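PDB 2R5U: replicative DNA helicase DnaB, 1st part from Mycobacterium tuberculosis, which probably unwinds duplex DNA ahead of the replisome as a homohexameric, ATP-driven 5'-3' helicase, represented here by its N-terminal domain. Local coordinates for residues Gln29-Glu34 with Pro63-Val68; Ser36-Met41 with Asp70-Leu75; Glu53-Gly58 with Ile125-Ala130. All blocks are in the same frame, centred on the assembly; numbering follows the deposited sequence.

Contact 1: Gln29-Glu34 with Pro63-Val68; sequences QDLAAE and PAHQNV
Glu34 and His65 meet in a histidine-carboxylate hydrogen bond, the polar tie between helix 31-43 and helix 63-77 in the all-helical N-terminal domain of DnaB. It illustrates how a buried carboxylate, probably charged, can be satisfied by several donors, one of them weak. His65 ND1 gives its proton to Glu34 OE1 at 2.7 Å, with an N-H...O angle of 160°. The oxygen lies close to the imidazole plane and accepts through its anti lone pair, and the carboxylate and ring planes stand 73° apart. Glu34 reaches the ring edge because CG stands beside the backbone N, anti to the carbonyl carbon (chi1 -68°), and the chain runs on extended from there.

Further hydrogen bonds reach both groups. Glu34 OE2 accepts from Tyr61 N, and OE1 takes a second, weak bond from Arg62 N, which ties the carboxylate to the backbone leading into helix 63-77. At the far side of the imidazole, His65 NE2 has a weak bond with Tyr105 OH; both ring nitrogens thus have a partner, which would restrict rotation of the ring. The start of helix 31-43 is capped locally: Asp30, the N-cap residue, accepts Ala33 N at OD1, 2.9 Å away. With Glu34 in the first turn, two acidic side chains sit near this N-terminus, where the helix dipole would be expected to stabilise negative charge.

Van der Waals contact supplies the remainder. Glu34 CB lies 3.4 Å from His65 ND1, so the aliphatic root of the acid also rests against the ring. Leu31 slants in next to it, and its CD1 comes within a tight 3.3 Å of His65 CE1.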
# COMPACT_ATOMS: atom_id res chain seq x y z
N GLN B 29 -29.45 -16.80 -13.14
CA GLN B 29 -28.66 -17.98 -12.76
C GLN B 29 -29.47 -19.27 -12.90
O GLN B 29 -30.70 -19.23 -12.93
CB GLN B 29 -28.16 -17.84 -11.31
CG GLN B 29 -29.29 -17.84 -10.26
CD GLN B 29 -28.82 -17.54 -8.85
OE1 GLN B 29 -28.59 -18.45 -8.06
NE2 GLN B 29 -28.67 -16.26 -8.54
N ASP B 30 -28.79 -20.40 -12.99
CA ASP B 30 -29.46 -21.70 -12.86
C ASP B 30 -28.49 -22.64 -12.15
O ASP B 30 -27.62 -23.24 -12.79
CB ASP B 30 -29.90 -22.27 -14.22
CG ASP B 30 -30.86 -23.46 -14.09
OD1 ASP B 30 -30.72 -24.27 -13.16
OD2 ASP B 30 -31.78 -23.59 -14.93
N LEU B 31 -28.62 -22.72 -10.82
CA LEU B 31 -27.73 -23.56 -10.01
C LEU B 31 -27.87 -25.04 -10.34
O LEU B 31 -26.87 -25.75 -10.35
CB LEU B 31 -27.94 -23.32 -8.51
CG LEU B 31 -27.01 -22.42 -7.68
CD1 LEU B 31 -25.79 -23.19 -7.27
CD2 LEU B 31 -26.58 -21.14 -8.39
N ALA B 32 -29.09 -25.50 -10.61
CA ALA B 32 -29.32 -26.88 -10.97
C ALA B 32 -28.56 -27.21 -12.26
O ALA B 32 -27.91 -28.25 -12.34
CB ALA B 32 -30.81 -27.15 -11.16
N ALA B 33 -28.66 -26.34 -13.26
CA ALA B 33 -27.96 -26.57 -14.53
C ALA B 33 -26.42 -26.53 -14.37
O ALA B 33 -25.70 -27.30 -15.01
CB ALA B 33 -28.44 -25.62 -15.60
N GLU B 34 -25.93 -25.66 -13.48
CA GLU B 34 -24.48 -25.66 -13.15
C GLU B 34 -24.01 -27.00 -12.58
O GLU B 34 -22.93 -27.48 -12.92
CB GLU B 34 -24.11 -24.54 -12.16
CG GLU B 34 -24.25 -23.12 -12.76
CD GLU B 34 -23.77 -21.98 -11.87
OE1 GLU B 34 -23.12 -22.19 -10.82
OE2 GLU B 34 -24.01 -20.82 -12.28
N PRO B 63 -19.23 -19.37 -6.95
CA PRO B 63 -17.76 -19.49 -6.88
C PRO B 63 -17.22 -20.94 -6.75
O PRO B 63 -16.26 -21.29 -7.43
CB PRO B 63 -17.40 -18.66 -5.64
CG PRO B 63 -18.50 -17.66 -5.53
CD PRO B 63 -19.73 -18.37 -5.98
N ALA B 64 -17.83 -21.77 -5.90
CA ALA B 64 -17.44 -23.18 -5.80
C ALA B 64 -17.50 -23.90 -7.15
O ALA B 64 -16.62 -24.70 -7.46
CB ALA B 64 -18.29 -23.91 -4.76
N HIS B 65 -18.54 -23.61 -7.94
CA HIS B 65 -18.72 -24.19 -9.25
C HIS B 65 -17.65 -23.73 -10.24
O HIS B 65 -17.15 -24.54 -11.00
CB HIS B 65 -20.12 -23.95 -9.80
CG HIS B 65 -21.20 -24.58 -8.99
ND1 HIS B 65 -22.54 -24.32 -9.20
CD2 HIS B 65 -21.15 -25.47 -7.97
CE1 HIS B 65 -23.26 -25.03 -8.35
NE2 HIS B 65 -22.44 -25.74 -7.59
N GLN B 66 -17.31 -22.43 -10.23
CA GLN B 66 -16.21 -21.94 -11.08
C GLN B 66 -14.90 -22.64 -10.74
O GLN B 66 -14.13 -22.96 -11.63
CB GLN B 66 -16.00 -20.41 -10.98
CG GLN B 66 -15.10 -19.86 -12.11
CD GLN B 66 -15.77 -19.96 -13.47
OE1 GLN B 66 -15.25 -20.63 -14.39
NE2 GLN B 66 -16.93 -19.33 -13.61
N ASN B 67 -14.65 -22.84 -9.45
CA ASN B 67 -13.42 -23.49 -8.98
C ASN B 67 -13.34 -24.91 -9.54
O ASN B 67 -12.29 -25.35 -10.04
CB ASN B 67 -13.38 -23.58 -7.45
CG ASN B 67 -13.15 -22.22 -6.75
OD1 ASN B 67 -12.63 -21.26 -7.33
ND2 ASN B 67 -13.51 -22.16 -5.47
N VAL B 68 -14.46 -25.64 -9.45
CA VAL B 68 -14.50 -27.02 -9.94
C VAL B 68 -14.25 -27.03 -11.44
O VAL B 68 -13.39 -27.79 -11.92
CB VAL B 68 -15.82 -27.72 -9.61
CG1 VAL B 68 -15.87 -29.14 -10.25
CG2 VAL B 68 -15.97 -27.82 -8.09

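Contact 2: Ser36-Met41 with Asp70-Leu75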
# COMPACT_ATOMS: atom_id res chain seq x y z
N SER B 36 -25.45 -30.01 -12.93
CA SER B 36 -25.54 -31.01 -14.01
C SER B 36 -24.37 -30.94 -15.01
O SER B 36 -23.86 -31.98 -15.45
CB SER B 36 -26.87 -30.86 -14.75
OG SER B 36 -27.98 -31.15 -13.91
N VAL B 37 -23.97 -29.72 -15.37
CA VAL B 37 -22.78 -29.50 -16.21
C VAL B 37 -21.53 -30.10 -15.58
O VAL B 37 -20.76 -30.82 -16.24
CB VAL B 37 -22.51 -28.02 -16.52
CG1 VAL B 37 -21.11 -27.85 -17.13
CG2 VAL B 37 -23.51 -27.51 -17.50
N LEU B 38 -21.31 -29.79 -14.30
CA LEU B 38 -20.12 -30.25 -13.61
C LEU B 38 -20.13 -31.78 -13.42
O LEU B 38 -19.10 -32.41 -13.56
CB LEU B 38 -19.95 -29.52 -12.27
CG LEU B 38 -19.64 -28.02 -12.36
CD1 LEU B 38 -19.64 -27.41 -10.97
CD2 LEU B 38 -18.30 -27.75 -13.08
N GLY B 39 -21.30 -32.32 -13.11
CA GLY B 39 -21.49 -33.77 -12.96
C GLY B 39 -21.15 -34.49 -14.24
O GLY B 39 -20.44 -35.47 -14.22
N GLY B 40 -21.65 -33.97 -15.37
CA GLY B 40 -21.40 -34.52 -16.70
C GLY B 40 -19.93 -34.55 -17.09
O GLY B 40 -19.43 -35.56 -17.56
N MET B 41 -19.25 -33.42 -16.90
CA MET B 41 -17.82 -33.27 -17.11
C MET B 41 -16.98 -34.26 -16.32
O MET B 41 -16.00 -34.76 -16.85
CB MET B 41 -17.37 -31.84 -16.78
CG MET B 41 -18.00 -30.75 -17.70
SD MET B 41 -17.48 -29.05 -17.21
CE MET B 41 -15.80 -29.01 -17.85
N ASP B 70 -12.77 -24.79 -13.36
CA ASP B 70 -11.38 -24.38 -13.66
C ASP B 70 -10.40 -25.53 -13.43
O ASP B 70 -9.47 -25.72 -14.22
CB ASP B 70 -10.96 -23.15 -12.83
CG ASP B 70 -11.79 -21.90 -13.12
OD1 ASP B 70 -12.59 -21.87 -14.09
OD2 ASP B 70 -11.65 -20.92 -12.33
N ALA B 71 -10.61 -26.30 -12.36
CA ALA B 71 -9.79 -27.47 -12.07
C ALA B 71 -9.91 -28.55 -13.18
O ALA B 71 -8.90 -29.10 -13.63
CB ALA B 71 -10.13 -28.05 -10.70
N ILE B 72 -11.14 -28.83 -13.62
CA ILE B 72 -11.36 -29.77 -14.74
C ILE B 72 -10.65 -29.28 -16.03
O ILE B 72 -9.94 -30.04 -16.70
CB ILE B 72 -12.86 -30.00 -15.01
CG1 ILE B 72 -13.58 -30.55 -13.76
CG2 ILE B 72 -13.05 -30.94 -16.20
CD1 ILE B 72 -15.14 -30.55 -13.91
N LEU B 73 -10.83 -28.01 -16.37
CA LEU B 73 -10.19 -27.45 -17.55
C LEU B 73 -8.67 -27.50 -17.44
O LEU B 73 -7.99 -27.75 -18.43
CB LEU B 73 -10.65 -26.02 -17.81
CG LEU B 73 -12.07 -25.75 -18.30
CD1 LEU B 73 -11.99 -24.51 -19.18
CD2 LEU B 73 -12.73 -26.91 -19.05
N ASP B 74 -8.14 -27.26 -16.23
CA ASP B 74 -6.69 -27.38 -15.99
C ASP B 74 -6.15 -28.75 -16.37
O ASP B 74 -5.14 -28.87 -17.07
CB ASP B 74 -6.35 -27.12 -14.52
CG ASP B 74 -5.51 -25.89 -14.33
OD1 ASP B 74 -6.09 -24.77 -14.29
OD2 ASP B 74 -4.26 -26.04 -14.23
N LEU B 75 -6.84 -29.79 -15.89
CA LEU B 75 -6.50 -31.18 -16.16
C LEU B 75 -6.64 -31.53 -17.64
O LEU B 75 -5.74 -32.10 -18.24
CB LEU B 75 -7.36 -32.10 -15.30
CG LEU B 75 -6.99 -32.12 -13.81
CD1 LEU B 75 -8.06 -32.83 -13.00
CD2 LEU B 75 -5.64 -32.80 -13.61
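Met41 sets its terminal methyl against Ile72 and Leu73, CE sitting 3.7 Å from Ile72 CG2 and 3.9 Å from Leu73 CD2. The chain leaves the backbone extended through chi2 and then bends at chi3 (77°), a turn that points the methyl at both branched residues. Ile72 answers with both of its arms: CG2 meets the methionine methyl, while CD1 reaches 3.9 Å from Met41 CB, nearer the root of the same side chain. One turn earlier on the first helix, Leu38 extends CD2 to within 4.3 Å of Ile72 CD1, a looser touch.

This is near-parallel helix-helix packing of helix 31-43 on helix 63-77 within the DnaB N-terminal domain. The short segments 36-41 and 70-75 run at 28° to each other, with axes 11.3 Å apart at closest approach, a spacing bridged by side chains. Helix 45-52 closes the cluster, its Val51 against Met41, Ile48 against Ile72 and Leu52 against Leu73.

Every group that meets across this helix pair is a carbon, methyls plus Met41 CB, so the cohesion comes from burial of apolar surface and van der Waals contact, without the directional constraint of a polar bond.

Contact 3: Glu53-Gly58 with Ile125-Ala130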
# COMPACT_ATOMS: atom_id res chain seq x y z
N GLU B 53 -17.29 -25.79 -25.83
CA GLU B 53 -17.89 -25.10 -26.98
C GLU B 53 -18.76 -23.91 -26.56
O GLU B 53 -18.91 -22.94 -27.31
CB GLU B 53 -18.80 -26.04 -27.76
CG GLU B 53 -18.20 -27.40 -27.99
CD GLU B 53 -17.66 -27.54 -29.36
OE1 GLU B 53 -18.17 -28.44 -30.08
OE2 GLU B 53 -16.75 -26.76 -29.73
N ARG B 54 -19.35 -24.01 -25.38
CA ARG B 54 -20.38 -23.07 -24.98
C ARG B 54 -19.97 -22.11 -23.87
O ARG B 54 -20.43 -20.97 -23.84
CB ARG B 54 -21.63 -23.82 -24.55
CG ARG B 54 -22.40 -24.45 -25.67
CD ARG B 54 -23.03 -25.70 -25.15
NE ARG B 54 -23.83 -26.43 -26.14
CZ ARG B 54 -23.40 -27.51 -26.80
NH1 ARG B 54 -22.16 -27.96 -26.64
NH2 ARG B 54 -24.21 -28.13 -27.65
N LEU B 55 -19.13 -22.57 -22.95
CA LEU B 55 -18.79 -21.79 -21.77
C LEU B 55 -17.44 -21.09 -21.85
O LEU B 55 -16.51 -21.56 -22.52
CB LEU B 55 -18.85 -22.66 -20.50
CG LEU B 55 -20.21 -23.27 -20.16
CD1 LEU B 55 -20.20 -23.88 -18.79
CD2 LEU B 55 -21.32 -22.23 -20.28
N ARG B 56 -17.36 -19.97 -21.14
CA ARG B 56 -16.14 -19.18 -21.02
C ARG B 56 -15.82 -19.08 -19.52
O ARG B 56 -16.73 -19.28 -18.71
CB ARG B 56 -16.37 -17.77 -21.59
CG ARG B 56 -17.22 -17.68 -22.88
CD ARG B 56 -16.40 -17.90 -24.17
NE ARG B 56 -15.98 -19.29 -24.36
CZ ARG B 56 -16.48 -20.14 -25.27
NH1 ARG B 56 -17.44 -19.76 -26.11
NH2 ARG B 56 -16.02 -21.37 -25.32
N PRO B 57 -14.55 -18.80 -19.14
CA PRO B 57 -14.25 -18.47 -17.73
C PRO B 57 -15.19 -17.40 -17.16
O PRO B 57 -15.52 -16.43 -17.83
CB PRO B 57 -12.81 -17.93 -17.77
CG PRO B 57 -12.42 -17.85 -19.24
CD PRO B 57 -13.33 -18.81 -19.96
N GLY B 58 -15.65 -17.62 -15.93
CA GLY B 58 -16.53 -16.66 -15.26
C GLY B 58 -18.01 -16.91 -15.42
O GLY B 58 -18.81 -16.25 -14.77
N ILE B 125 -27.78 -23.55 -21.08
CA ILE B 125 -28.55 -22.86 -20.05
C ILE B 125 -27.62 -21.95 -19.26
O ILE B 125 -27.90 -20.76 -19.09
CB ILE B 125 -29.27 -23.83 -19.07
CG1 ILE B 125 -30.39 -24.63 -19.77
CG2 ILE B 125 -29.80 -23.07 -17.85
CD1 ILE B 125 -31.58 -23.79 -20.23
N VAL B 126 -26.50 -22.51 -18.79
CA VAL B 126 -25.53 -21.77 -18.00
C VAL B 126 -24.98 -20.57 -18.79
O VAL B 126 -24.81 -19.50 -18.23
CB VAL B 126 -24.37 -22.68 -17.46
CG1 VAL B 126 -23.34 -21.85 -16.72
CG2 VAL B 126 -24.92 -23.77 -16.51
N ALA B 127 -24.72 -20.77 -20.08
CA ALA B 127 -24.23 -19.72 -20.98
C ALA B 127 -25.25 -18.58 -21.19
O ALA B 127 -24.88 -17.41 -21.18
CB ALA B 127 -23.85 -20.33 -22.32
N GLU B 128 -26.52 -18.94 -21.39
CA GLU B 128 -27.60 -17.98 -21.50
C GLU B 128 -27.72 -17.12 -20.25
O GLU B 128 -27.80 -15.89 -20.35
CB GLU B 128 -28.92 -18.67 -21.79
CG GLU B 128 -29.54 -18.25 -23.10
CD GLU B 128 -30.96 -18.74 -23.27
OE1 GLU B 128 -31.71 -18.79 -22.26
OE2 GLU B 128 -31.33 -19.07 -24.42
N LYS B 129 -27.70 -17.76 -19.08
CA LYS B 129 -27.77 -17.06 -17.81
C LYS B 129 -26.55 -16.18 -17.57
O LYS B 129 -26.66 -15.06 -17.02
CB LYS B 129 -27.99 -18.06 -16.66
CG LYS B 129 -29.27 -18.88 -16.80
CD LYS B 129 -30.54 -18.07 -16.61
CE LYS B 129 -31.78 -18.93 -16.79
NZ LYS B 129 -33.04 -18.16 -16.55
N ALA B 130 -25.38 -16.66 -18.01
CA ALA B 130 -24.17 -15.87 -17.93
C ALA B 130 -24.29 -14.62 -18.83
O ALA B 130 -23.98 -13.53 -18.38
CB ALA B 130 -22.95 -16.68 -18.30
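Leu55 lodges its CD2 methyl against the backbone and side chain of Ala127, 3.7 Å from Ala127 N and 3.8 Å from Ala127 CB. Its CG stands beside the backbone N (chi1 -61°), which carries CD2 to the helix. The same methyl also touches Val126 CG1 at 4.1 Å, so a single branch covers two consecutive residues of the helix. Beside it the backbone takes part: Arg54 O lies 3.8 Å from Ala127 CB. The loop comes close at small Ala127, with the CA atoms of Leu55 and Ala127 5.9 Å apart.

In the next shell, the loop carrying Leu55 is held by polar bonds. Arg54 turns its guanidinium back to the end of the preceding helix, where NH1 bonds to Asp50 O. Arg56 N donates to Asp59 OD2, and Pro57 O accepts from Arg134 NH2, a second link to the long helix beyond the apolar contact. Phe60 packs on Leu55 from the same loop.

Within the fold, 53-58 is part of the connection between helix 45-52 and helix 63-77, laid along helix 119-147. Val126 joins this loop to a further element, since its side chain also packs on Ala33, Glu34 and Val37 of helix 31-43.

How the contacts relate
Helix 31-43 is the common thread. Contacts 1 and 2 are successive parts of its interface with helix 63-77, their centres about 10 Å apart, and Leu38 reaches back to contact 1, its CD1 3.7 Å from His65 CB. Contact 3 is centred about 10 Å from contact 1 and 13 Å from contact 2; its segment 125-130 also meets helix 31-43: Ile125 CG2 packs 3.7 Å from Ala33 CB, and Val126 CG2 lies 4.1 Å from Val37 CG2. A polar tie, an apolar helix pair and a loop packed on a helix form one packed region. No other subunit of the hexamer touches the six segments, so they build the subunit itself.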